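Development-specific protein S (Myxococcus xanthus, PDB 1NPS) assembles on the surface of myxospores in the presence of calcium ions, its N-terminal domain, the part described here, binding two of them. Local coordinates at residues Asp55-Asp60 against Ser80-Ser85. Numbering follows the deposited sequence.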
loop_
_atom_site.group_PDB
_atom_site.type_symbol
_atom_site.label_atom_id
_atom_site.label_comp_id
_atom_site.label_asym_id
_atom_site.label_seq_id
_atom_site.Cartn_x
_atom_site.Cartn_y
_atom_site.Cartn_z
ATOM N N ASP A 55 9.342 -6.731 -5.365
ATOM C CA ASP A 55 9.720 -5.416 -5.863
ATOM C C ASP A 55 9.482 -5.484 -7.382
ATOM O O ASP A 55 9.354 -6.569 -7.950
ATOM C CB ASP A 55 11.209 -5.182 -5.560
ATOM C CG ASP A 55 11.652 -3.732 -5.770
ATOM O OD1 ASP A 55 10.800 -2.850 -6.017
ATOM O OD2 ASP A 55 12.874 -3.486 -5.682
ATOM N N GLY A 56 9.408 -4.338 -8.043
ATOM C CA GLY A 56 9.205 -4.354 -9.480
ATOM C C GLY A 56 7.797 -4.669 -9.941
ATOM O O GLY A 56 7.601 -5.127 -11.080
ATOM N N PHE A 57 6.817 -4.473 -9.065
ATOM C CA PHE A 57 5.420 -4.692 -9.425
ATOM C C PHE A 57 5.142 -6.110 -9.937
ATOM O O PHE A 57 4.457 -6.303 -10.930
ATOM C CB PHE A 57 4.996 -3.631 -10.463
ATOM C CG PHE A 57 5.545 -2.252 -10.160
ATOM C CD1 PHE A 57 5.065 -1.530 -9.070
ATOM C CD2 PHE A 57 6.617 -1.739 -10.884
ATOM C CE1 PHE A 57 5.651 -0.323 -8.693
ATOM C CE2 PHE A 57 7.209 -0.545 -10.522
ATOM C CZ PHE A 57 6.723 0.169 -9.413
ATOM N N ALA A 58 5.666 -7.104 -9.240
ATOM C CA ALA A 58 5.461 -8.482 -9.644
ATOM C C ALA A 58 5.118 -9.346 -8.446
ATOM O O ALA A 58 5.229 -8.898 -7.307
ATOM C CB ALA A 58 6.715 -9.007 -10.314
ATOM N N GLY A 59 4.682 -10.574 -8.723
ATOM C CA GLY A 59 4.363 -11.541 -7.682
ATOM C C GLY A 59 2.910 -11.619 -7.282
ATOM O O GLY A 59 2.011 -11.203 -8.025
ATOM N N ASP A 60 2.661 -12.230 -6.131
ATOM C CA ASP A 60 1.301 -12.304 -5.631
ATOM C C ASP A 60 0.942 -10.836 -5.324
ATOM O O ASP A 60 1.816 -10.020 -5.011
ATOM C CB ASP A 60 1.242 -13.175 -4.370
ATOM C CG ASP A 60 -0.180 -13.599 -4.006
ATOM O OD1 ASP A 60 -1.136 -13.297 -4.766
ATOM O OD2 ASP A 60 -0.337 -14.242 -2.941
ATOM N N SER A 80 6.393 -3.494 -3.280
ATOM C CA SER A 80 6.195 -2.445 -4.280
ATOM C C SER A 80 4.703 -2.131 -4.347
ATOM O O SER A 80 3.871 -2.958 -3.936
ATOM C CB SER A 80 6.821 -2.798 -5.646
ATOM O OG SER A 80 6.277 -3.971 -6.228
ATOM N N ILE A 81 4.368 -0.912 -4.773
ATOM C CA ILE A 81 2.971 -0.462 -4.825
ATOM C C ILE A 81 2.708 0.500 -6.000
ATOM O O ILE A 81 3.564 1.317 -6.353
ATOM C CB ILE A 81 2.587 0.349 -3.514
ATOM C CG1 ILE A 81 2.889 -0.453 -2.243
ATOM C CG2 ILE A 81 1.112 0.751 -3.526
ATOM C CD1 ILE A 81 2.695 0.348 -0.938
ATOM N N ARG A 82 1.527 0.382 -6.604
ATOM C CA ARG A 82 1.098 1.283 -7.681
ATOM C C ARG A 82 -0.213 1.903 -7.185
ATOM O O ARG A 82 -1.153 1.184 -6.841
ATOM C CB ARG A 82 0.850 0.529 -8.998
ATOM C CG ARG A 82 2.091 -0.150 -9.591
ATOM C CD ARG A 82 1.839 -0.704 -10.996
ATOM N NE ARG A 82 1.279 0.326 -11.865
ATOM C CZ ARG A 82 0.352 0.124 -12.797
ATOM N NH1 ARG A 82 -0.106 -1.096 -13.046
ATOM N NH2 ARG A 82 -0.093 1.154 -13.506
ATOM N N VAL A 83 -0.233 3.215 -7.011
ATOM C CA VAL A 83 -1.439 3.905 -6.556
ATOM C C VAL A 83 -2.041 4.502 -7.812
ATOM O O VAL A 83 -1.396 5.278 -8.505
ATOM C CB VAL A 83 -1.108 4.983 -5.499
ATOM C CG1 VAL A 83 -2.383 5.711 -5.052
ATOM C CG2 VAL A 83 -0.398 4.323 -4.297
ATOM N N ILE A 84 -3.288 4.159 -8.093
ATOM C CA ILE A 84 -3.910 4.611 -9.323
ATOM C C ILE A 84 -5.208 5.395 -9.164
ATOM O O ILE A 84 -6.099 4.962 -8.449
ATOM C CB ILE A 84 -4.164 3.375 -10.235
ATOM C CG1 ILE A 84 -2.875 2.547 -10.360
ATOM C CG2 ILE A 84 -4.642 3.824 -11.602
ATOM C CD1 ILE A 84 -3.079 1.114 -10.723
ATOM N N SER A 85 -5.304 6.534 -9.852
ATOM C CA SER A 85 -6.501 7.385 -9.842
ATOM C C SER A 85 -7.640 6.732 -10.625
ATOM O O SER A 85 -7.479 6.371 -11.789
ATOM C CB SER A 85 -6.217 8.732 -10.502
ATOM O OG SER A 85 -5.104 9.367 -9.922
#
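With chi1 at 61°, Ser80 holds OG between its own backbone N and carbonyl carbon, facing the loop of Phe57, whose ring swings to the backbone-N side (chi1 -41°) and over the strand. The loop belongs to the folded hairpin of the second beta/gamma-crystallin Greek key, between strands 47-52 and 61-64, and is clasped by the serine that opens strand 80-85. Phe57 N donates to Ser80 OG at 2.9 Å, bent, with 143° at the hydrogen. The same hydroxyl bonds to the carbonyl O of Asn54, so one buried side chain grips the loop at two points. Beyond it, the Phe57 ring lies beside the aliphatic part of Arg82: CD1 sits 3.3 Å from Arg82 CG, with the two side chains crossing nearly at right angles. The ring edge reaches the strand backbone, CE1 lying 3.5 Å from Ile81 O. Cutting Phe57 back to an alanine is likely to leave the Arg82 methylenes and Ile81 O without their aromatic neighbour. Arg82 NE is itself tied to Asn22 OD1 on adjoining strand 21-23. At the loop's start, Asp55 OD1 bonds to Arg25 N and also takes the amide of Gly56, whose N approaches to 2.9 Å from above the carboxylate plane.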